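Local coordinates for amine oxidase (Emericella nidulans, PDB 3PGB), which probably oxidises primary amines as a copper amine oxidase, using one copper ion and one topaquinone cofactor in each subunit, at residues Tyr419-Tyr424 with Ser444-Glu449; His532-Asn537 with Met696-His701. One frame throughout, in Å; residues are numbered along the deposited sequence.

Interaction 1: residues Tyr419-Tyr424 with Ser444-Glu449; sequences YDCPSY and SLCLFE
The pyrrolidine of Pro-422 lies over one face of the Phe-448 ring: CD of Pro-422 sits 3.5 Å from the Phe-448 centroid and only 5° off the ring normal, a CH-pi contact over the middle of the ring. CG of Pro-422 reaches the CD2 side of the same face, and the two side chains cross at about a right angle. Near the CE1 corner of the ring CB of Cys-421 approaches obliquely, 3.9 Å from Phe-448 CE1. From there the Cys-421 side chain runs into the disulfide, SG of Cys-421 to SG of Cys-446 at 2.0 Å, whose chi3 of -90° is the relaxed value for such a bond. Further out, CE1 of Tyr-424 passes 4.2 Å from CB of Phe-448, and the Tyr-424 hydroxyl closes the polar edge: OH donates to the backbone O of Glu-449 at 2.6 Å. That carbonyl lies at the edge of the tyrosine ring, near its plane, and the donor is tilted 24° from the carbonyl plane. The Glu-449 carboxylate turns elsewhere, to a salt bridge with Arg-337 and a hydrogen bond with Trp-349. Next to the cysteine, Asp-420 forms a salt bridge with Arg-458 of the second subunit. A disulfide, a proline-aromatic contact and one side-chain-to-backbone bond thus fasten an irregular loop to a strand of the copper amine oxidase enzyme domain, at the dimer interface.

Interaction 2: residues His532-Asn537 with Met696-His701; sequences HDHVLN and MHHVPH. With CU (copper (II) ion), chain D.
His-532, His-534 and His-698 converge on one copper ion, bound by NE2 of His-532, NE2 of His-534 and ND1 of His-698 at 2.0 to 2.1 Å. A water, 2.5 Å from the copper, is a longer fourth ligand. The metal therefore satisfies one nitrogen of each ring, and the short nitrogen-nitrogen spacings among them reflect shared coordination. His-698 turns its CG anti to the backbone N (chi1 -167°), which brings ND1 to the copper and leaves NE2 to hydrogen bond with Asp-704, a second-shell carboxylate that, together with the copper, holds the ring's rotation and may make it a stronger donor to the metal. CB of His-698 also lies over a face of the His-532 ring. Backbone polar groups pair in antiparallel fashion: His-532 N gives to His-698 O at 2.9 Å, His-698 N returns the bond to His-532 O, and His-534 N gives to Met-696 O. Between them, on the sheet face away from the copper, ND1 of His-697 donates to OD1 of Asp-533 at 2.7 Å, from above the carboxylate plane (43° out of it). Thr-628 holds Asp-533 OD2, while Asn-594 O of the second subunit takes the bond from His-697 NE2. Met-696 lies on the copper face, its CE 3.9 Å from CB of His-534. The pairing joins the start of strand 532-542 to the end of strand 686-698; strand 374-389 borders 532-542 on its other side, through backbone bonds such as Asp-533 with His-388.

Both halves of interaction 1 precede both halves of interaction 2 in the sequence, and all four segments belong to the copper amine oxidase enzyme domain. Their centres are 26 Å apart and their nearest atoms about 15 Å, so they do not touch. Interaction 1 joins a loop to strand 437-451, only 20 residues away in sequence; interaction 2 brings together segments of strands 532-542 and 686-698 whose nearest ends in sequence lie 159 positions apart, which is how copper ligands distant in sequence meet. The strands involved belong to the extensive beta structure of the domain. Both contacts also reach the second subunit, so both lie where the two subunits meet.

Interaction 1: residues Tyr419-Tyr424 with Ser444-Glu449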
ATOM      1  N   TYR A 419     -11.199   4.129  18.490  1.00 18.45           N
ATOM      2  CA  TYR A 419     -10.981   5.004  17.344  1.00 18.44           C
ATOM      3  C   TYR A 419      -9.551   4.895  16.826  1.00 18.19           C
ATOM      4  O   TYR A 419      -9.335   4.532  15.674  1.00 18.21           O
ATOM      5  CB  TYR A 419     -11.350   6.451  17.699  1.00 18.58           C
ATOM      6  CG  TYR A 419     -12.851   6.660  17.775  1.00 19.28           C
ATOM      7  CD1 TYR A 419     -13.585   6.162  18.845  1.00 19.90           C
ATOM      8  CD2 TYR A 419     -13.541   7.327  16.764  1.00 20.15           C
ATOM      9  CE1 TYR A 419     -14.960   6.332  18.916  1.00 20.02           C
ATOM     10  CE2 TYR A 419     -14.922   7.505  16.830  1.00 20.06           C
ATOM     11  CZ  TYR A 419     -15.621   7.002  17.912  1.00 20.12           C
ATOM     12  OH  TYR A 419     -16.986   7.158  18.000  1.00 21.17           O
ATOM     13  N   ASP A 420      -8.578   5.196  17.678  1.00 18.07           N
ATOM     14  CA  ASP A 420      -7.168   5.041  17.327  1.00 17.84           C
ATOM     15  C   ASP A 420      -6.799   3.570  17.152  1.00 17.94           C
ATOM     16  O   ASP A 420      -5.978   3.240  16.305  1.00 17.84           O
ATOM     17  CB  ASP A 420      -6.275   5.678  18.394  1.00 17.84           C
ATOM     18  CG  ASP A 420      -6.247   7.194  18.304  1.00 17.42           C
ATOM     19  OD1 ASP A 420      -6.083   7.721  17.183  1.00 17.07           O
ATOM     20  OD2 ASP A 420      -6.378   7.860  19.350  1.00 15.78           O
ATOM     21  N   CYS A 421      -7.385   2.704  17.978  1.00 17.94           N
ATOM     22  CA  CYS A 421      -7.253   1.253  17.835  1.00 18.20           C
ATOM     23  C   CYS A 421      -8.625   0.620  18.094  1.00 17.95           C
ATOM     24  O   CYS A 421      -9.519   1.284  18.603  1.00 17.94           O
ATOM     25  CB  CYS A 421      -6.224   0.680  18.826  1.00 18.20           C
ATOM     26  SG  CYS A 421      -4.757   1.713  19.146  1.00 19.94           S
ATOM     27  N   PRO A 422      -8.796  -0.666  17.747  1.00 17.92           N
ATOM     28  CA  PRO A 422     -10.024  -1.361  18.126  1.00 18.03           C
ATOM     29  C   PRO A 422     -10.278  -1.362  19.637  1.00 18.20           C
ATOM     30  O   PRO A 422      -9.340  -1.280  20.436  1.00 18.18           O
ATOM     31  CB  PRO A 422      -9.788  -2.784  17.622  1.00 18.12           C
ATOM     32  CG  PRO A 422      -8.868  -2.618  16.464  1.00 17.92           C
ATOM     33  CD  PRO A 422      -7.964  -1.479  16.841  1.00 17.89           C
ATOM     34  N   SER A 423     -11.551  -1.452  20.003  1.00 18.35           N
ATOM     35  CA  SER A 423     -11.995  -1.382  21.397  1.00 18.62           C
ATOM     36  C   SER A 423     -11.452  -2.503  22.297  1.00 18.56           C
ATOM     37  O   SER A 423     -11.245  -2.296  23.489  1.00 18.46           O
ATOM     38  CB  SER A 423     -13.530  -1.392  21.431  1.00 18.80           C
ATOM     39  OG  SER A 423     -14.048  -2.392  20.556  1.00 19.25           O
ATOM     40  N   TYR A 424     -11.231  -3.679  21.717  1.00 18.84           N
ATOM     41  CA  TYR A 424     -10.750  -4.855  22.458  1.00 19.16           C
ATOM     42  C   TYR A 424      -9.220  -4.926  22.583  1.00 19.43           C
ATOM     43  O   TYR A 424      -8.692  -5.861  23.193  1.00 19.48           O
ATOM     44  CB  TYR A 424     -11.257  -6.143  21.801  1.00 19.20           C
ATOM     45  CG  TYR A 424     -10.813  -6.297  20.365  1.00 19.64           C
ATOM     46  CD1 TYR A 424      -9.603  -6.901  20.051  1.00 20.11           C
ATOM     47  CD2 TYR A 424     -11.599  -5.817  19.320  1.00 20.55           C
ATOM     48  CE1 TYR A 424      -9.194  -7.033  18.734  1.00 20.62           C
ATOM     49  CE2 TYR A 424     -11.195  -5.941  17.997  1.00 20.22           C
ATOM     50  CZ  TYR A 424      -9.996  -6.548  17.714  1.00 20.30           C
ATOM     51  OH  TYR A 424      -9.588  -6.679  16.413  1.00 20.98           O
ATOM     52  N   SER A 444      -1.145   4.579  25.974  1.00 20.60           N
ATOM     53  CA  SER A 444      -0.607   5.254  24.798  1.00 20.26           C
ATOM     54  C   SER A 444      -0.059   4.268  23.757  1.00 19.87           C
ATOM     55  O   SER A 444       0.063   4.622  22.596  1.00 20.21           O
ATOM     56  CB  SER A 444       0.471   6.253  25.210  1.00 20.24           C
ATOM     57  OG  SER A 444       1.246   5.753  26.281  1.00 20.36           O
ATOM     58  N   LEU A 445       0.287   3.051  24.169  1.00 19.21           N
ATOM     59  CA  LEU A 445       0.544   1.966  23.218  1.00 18.89           C
ATOM     60  C   LEU A 445      -0.710   1.110  23.132  1.00 18.47           C
ATOM     61  O   LEU A 445      -1.444   0.984  24.114  1.00 18.56           O
ATOM     62  CB  LEU A 445       1.709   1.083  23.661  1.00 18.76           C
ATOM     63  CG  LEU A 445       3.118   1.669  23.645  1.00 19.41           C
ATOM     64  CD1 LEU A 445       4.114   0.669  24.226  1.00 19.19           C
ATOM     65  CD2 LEU A 445       3.535   2.087  22.234  1.00 19.90           C
ATOM     66  N   CYS A 446      -0.961   0.521  21.969  1.00 17.69           N
ATOM     67  CA  CYS A 446      -2.008  -0.482  21.866  1.00 17.20           C
ATOM     68  C   CYS A 446      -1.519  -1.720  21.122  1.00 16.70           C
ATOM     69  O   CYS A 446      -0.596  -1.657  20.300  1.00 16.72           O
ATOM     70  CB  CYS A 446      -3.279   0.101  21.237  1.00 17.28           C
ATOM     71  SG  CYS A 446      -3.231   0.398  19.475  1.00 17.21           S
ATOM     72  N   LEU A 447      -2.128  -2.849  21.461  1.00 15.91           N
ATOM     73  CA  LEU A 447      -1.786  -4.138  20.893  1.00 15.36           C
ATOM     74  C   LEU A 447      -3.093  -4.784  20.497  1.00 14.83           C
ATOM     75  O   LEU A 447      -4.038  -4.781  21.284  1.00 14.73           O
ATOM     76  CB  LEU A 447      -1.081  -5.013  21.935  1.00 15.44           C
ATOM     77  CG  LEU A 447       0.309  -4.592  22.420  1.00 15.60           C
ATOM     78  CD1 LEU A 447       0.752  -5.458  23.586  1.00 14.86           C
ATOM     79  CD2 LEU A 447       1.319  -4.669  21.277  1.00 15.93           C
ATOM     80  N   PHE A 448      -3.165  -5.341  19.294  1.00 14.26           N
ATOM     81  CA  PHE A 448      -4.379  -6.020  18.881  1.00 14.11           C
ATOM     82  C   PHE A 448      -4.209  -6.910  17.666  1.00 13.99           C
ATOM     83  O   PHE A 448      -3.411  -6.630  16.769  1.00 13.78           O
ATOM     84  CB  PHE A 448      -5.493  -5.003  18.597  1.00 14.22           C
ATOM     85  CG  PHE A 448      -5.156  -4.015  17.518  1.00 14.34           C
ATOM     86  CD1 PHE A 448      -4.446  -2.862  17.812  1.00 14.50           C
ATOM     87  CD2 PHE A 448      -5.553  -4.239  16.206  1.00 14.35           C
ATOM     88  CE1 PHE A 448      -4.137  -1.946  16.819  1.00 14.31           C
ATOM     89  CE2 PHE A 448      -5.245  -3.326  15.210  1.00 14.49           C
ATOM     90  CZ  PHE A 448      -4.537  -2.179  15.517  1.00 14.20           C
ATOM     91  N   GLU A 449      -4.989  -7.985  17.653  1.00 13.95           N
ATOM     92  CA  GLU A 449      -5.212  -8.757  16.441  1.00 14.00           C
ATOM     93  C   GLU A 449      -6.254  -8.056  15.568  1.00 14.04           C
ATOM     94  O   GLU A 449      -7.109  -7.319  16.063  1.00 13.97           O
ATOM     95  CB  GLU A 449      -5.694 -10.164  16.775  1.00 13.94           C
ATOM     96  CG  GLU A 449      -4.607 -11.103  17.224  1.00 13.93           C
ATOM     97  CD  GLU A 449      -5.053 -12.544  17.121  1.00 14.11           C
ATOM     98  OE1 GLU A 449      -6.175 -12.836  17.579  1.00 14.73           O
ATOM     99  OE2 GLU A 449      -4.302 -13.376  16.570  1.00 12.59           O
TER

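Interaction 2: residues His532-Asn537 with Met696-His701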
ATOM      1  N   HIS A 532       6.090  20.189   1.400  1.00 14.46           N
ATOM      2  CA  HIS A 532       7.113  19.632   2.276  1.00 14.69           C
ATOM      3  C   HIS A 532       7.324  18.145   2.029  1.00 14.85           C
ATOM      4  O   HIS A 532       6.416  17.447   1.573  1.00 15.04           O
ATOM      5  CB  HIS A 532       6.768  19.877   3.753  1.00 14.67           C
ATOM      6  CG  HIS A 532       5.423  19.357   4.157  1.00 14.82           C
ATOM      7  ND1 HIS A 532       4.270  20.101   4.038  1.00 14.13           N
ATOM      8  CD2 HIS A 532       5.047  18.161   4.671  1.00 15.48           C
ATOM      9  CE1 HIS A 532       3.242  19.384   4.456  1.00 15.49           C
ATOM     10  NE2 HIS A 532       3.685  18.204   4.850  1.00 15.09           N
ATOM     11  N   ASP A 533       8.536  17.674   2.316  1.00 14.91           N
ATOM     12  CA  ASP A 533       8.837  16.249   2.293  1.00 14.97           C
ATOM     13  C   ASP A 533       8.841  15.706   3.719  1.00 15.06           C
ATOM     14  O   ASP A 533       9.494  16.265   4.609  1.00 15.02           O
ATOM     15  CB  ASP A 533      10.198  15.979   1.647  1.00 14.97           C
ATOM     16  CG  ASP A 533      10.145  15.949   0.122  1.00 15.63           C
ATOM     17  OD1 ASP A 533       9.057  16.134  -0.475  1.00 15.06           O
ATOM     18  OD2 ASP A 533      11.220  15.734  -0.481  1.00 16.01           O
ATOM     19  N   HIS A 534       8.090  14.632   3.933  1.00 14.88           N
ATOM     20  CA  HIS A 534       8.201  13.853   5.146  1.00 14.86           C
ATOM     21  C   HIS A 534       9.213  12.766   4.857  1.00 14.87           C
ATOM     22  O   HIS A 534       9.061  12.023   3.879  1.00 15.24           O
ATOM     23  CB  HIS A 534       6.878  13.184   5.504  1.00 14.97           C
ATOM     24  CG  HIS A 534       5.812  14.129   5.952  1.00 14.85           C
ATOM     25  ND1 HIS A 534       5.741  14.613   7.239  1.00 14.72           N
ATOM     26  CD2 HIS A 534       4.751  14.647   5.293  1.00 14.72           C
ATOM     27  CE1 HIS A 534       4.689  15.403   7.349  1.00 15.23           C
ATOM     28  NE2 HIS A 534       4.070  15.439   6.182  1.00 14.76           N
ATOM     29  N   VAL A 535      10.249  12.674   5.681  1.00 14.34           N
ATOM     30  CA  VAL A 535      11.169  11.551   5.595  1.00 14.08           C
ATOM     31  C   VAL A 535      11.406  11.076   7.012  1.00 13.80           C
ATOM     32  O   VAL A 535      11.828  11.857   7.863  1.00 13.40           O
ATOM     33  CB  VAL A 535      12.513  11.924   4.920  1.00 14.08           C
ATOM     34  CG1 VAL A 535      13.345  10.678   4.694  1.00 13.51           C
ATOM     35  CG2 VAL A 535      12.284  12.644   3.601  1.00 13.57           C
ATOM     36  N   LEU A 536      11.095   9.806   7.262  1.00 13.60           N
ATOM     37  CA  LEU A 536      11.243   9.221   8.588  1.00 13.62           C
ATOM     38  C   LEU A 536      12.176   8.029   8.496  1.00 13.76           C
ATOM     39  O   LEU A 536      11.902   7.090   7.760  1.00 13.80           O
ATOM     40  CB  LEU A 536       9.882   8.797   9.143  1.00 13.55           C
ATOM     41  CG  LEU A 536       8.874   9.937   9.347  1.00 12.75           C
ATOM     42  CD1 LEU A 536       8.000  10.120   8.122  1.00 12.18           C
ATOM     43  CD2 LEU A 536       8.010   9.678  10.573  1.00 12.76           C
ATOM     44  N   ASN A 537      13.279   8.079   9.241  1.00 14.20           N
ATOM     45  CA  ASN A 537      14.333   7.054   9.158  1.00 14.25           C
ATOM     46  C   ASN A 537      14.122   5.971  10.193  1.00 14.11           C
ATOM     47  O   ASN A 537      13.855   6.270  11.350  1.00 14.17           O
ATOM     48  CB  ASN A 537      15.725   7.672   9.353  1.00 14.10           C
ATOM     49  CG  ASN A 537      16.851   6.728   8.934  1.00 14.68           C
ATOM     50  OD1 ASN A 537      17.654   6.276   9.763  1.00 14.42           O
ATOM     51  ND2 ASN A 537      16.909   6.421   7.644  1.00 14.79           N
ATOM     52  N   MET A 696       7.030  10.862   2.262  1.00 17.83           N
ATOM     53  CA  MET A 696       5.986  11.353   1.359  1.00 18.29           C
ATOM     54  C   MET A 696       6.361  12.721   0.812  1.00 17.87           C
ATOM     55  O   MET A 696       6.967  13.520   1.523  1.00 17.78           O
ATOM     56  CB  MET A 696       4.683  11.552   2.123  1.00 18.81           C
ATOM     57  CG  MET A 696       4.027  10.305   2.647  1.00 21.25           C
ATOM     58  SD  MET A 696       3.364  10.579   4.305  1.00 27.24           S
ATOM     59  CE  MET A 696       4.691   9.911   5.318  1.00 24.78           C
ATOM     60  N   HIS A 697       5.977  12.994  -0.434  1.00 17.23           N
ATOM     61  CA  HIS A 697       6.009  14.346  -0.964  1.00 16.74           C
ATOM     62  C   HIS A 697       4.609  14.901  -0.770  1.00 16.70           C
ATOM     63  O   HIS A 697       3.648  14.380  -1.341  1.00 16.81           O
ATOM     64  CB  HIS A 697       6.375  14.365  -2.450  1.00 16.62           C
ATOM     65  CG  HIS A 697       7.676  13.697  -2.764  1.00 16.09           C
ATOM     66  ND1 HIS A 697       8.895  14.231  -2.409  1.00 14.47           N
ATOM     67  CD2 HIS A 697       7.947  12.541  -3.415  1.00 15.91           C
ATOM     68  CE1 HIS A 697       9.860  13.428  -2.819  1.00 14.61           C
ATOM     69  NE2 HIS A 697       9.312  12.399  -3.436  1.00 15.35           N
ATOM     70  N   HIS A 698       4.493  15.949   0.038  1.00 16.36           N
ATOM     71  CA  HIS A 698       3.191  16.468   0.429  1.00 16.08           C
ATOM     72  C   HIS A 698       3.030  17.913  -0.021  1.00 15.82           C
ATOM     73  O   HIS A 698       3.655  18.821   0.537  1.00 15.85           O
ATOM     74  CB  HIS A 698       3.014  16.337   1.942  1.00 16.18           C
ATOM     75  CG  HIS A 698       1.606  16.543   2.413  1.00 16.83           C
ATOM     76  ND1 HIS A 698       1.285  16.699   3.744  1.00 17.01           N
ATOM     77  CD2 HIS A 698       0.439  16.631   1.732  1.00 17.42           C
ATOM     78  CE1 HIS A 698      -0.019  16.866   3.864  1.00 17.06           C
ATOM     79  NE2 HIS A 698      -0.557  16.828   2.658  1.00 17.22           N
ATOM     80  N   VAL A 699       2.207  18.103  -1.051  1.00 15.41           N
ATOM     81  CA  VAL A 699       1.791  19.419  -1.505  1.00 14.94           C
ATOM     82  C   VAL A 699       0.316  19.573  -1.141  1.00 14.43           C
ATOM     83  O   VAL A 699      -0.554  19.243  -1.941  1.00 14.42           O
ATOM     84  CB  VAL A 699       1.987  19.580  -3.029  1.00 15.08           C
ATOM     85  CG1 VAL A 699       1.663  21.011  -3.458  1.00 15.11           C
ATOM     86  CG2 VAL A 699       3.411  19.212  -3.422  1.00 14.83           C
ATOM     87  N   PRO A 700       0.027  20.066   0.078  1.00 13.85           N
ATOM     88  CA  PRO A 700      -1.348  20.078   0.555  1.00 13.31           C
ATOM     89  C   PRO A 700      -2.318  20.832  -0.344  1.00 13.03           C
ATOM     90  O   PRO A 700      -2.012  21.948  -0.789  1.00 12.60           O
ATOM     91  CB  PRO A 700      -1.238  20.777   1.912  1.00 13.06           C
ATOM     92  CG  PRO A 700       0.132  20.540   2.333  1.00 13.29           C
ATOM     93  CD  PRO A 700       0.926  20.662   1.082  1.00 13.77           C
ATOM     94  N   HIS A 701      -3.476  20.209  -0.589  1.00 12.59           N
ATOM     95  CA  HIS A 701      -4.568  20.821  -1.334  1.00 12.43           C
ATOM     96  C   HIS A 701      -5.736  21.147  -0.393  1.00 12.57           C
ATOM     97  O   HIS A 701      -5.602  21.043   0.829  1.00 12.23           O
ATOM     98  CB  HIS A 701      -4.994  19.914  -2.507  1.00 12.41           C
ATOM     99  CG  HIS A 701      -5.805  18.714  -2.111  1.00 11.88           C
ATOM    100  ND1 HIS A 701      -7.125  18.557  -2.477  1.00 11.01           N
ATOM    101  CD2 HIS A 701      -5.473  17.597  -1.421  1.00 11.32           C
ATOM    102  CE1 HIS A 701      -7.579  17.408  -2.012  1.00 10.08           C
ATOM    103  NE2 HIS A 701      -6.597  16.807  -1.366  1.00 11.64           N
TER
HETATM  104 CU    CU D 901       2.555  16.569   5.296  1.00 23.17          CU
HETATM  105  O   HOH W   1       1.332  17.466   7.258  1.00 17.59           O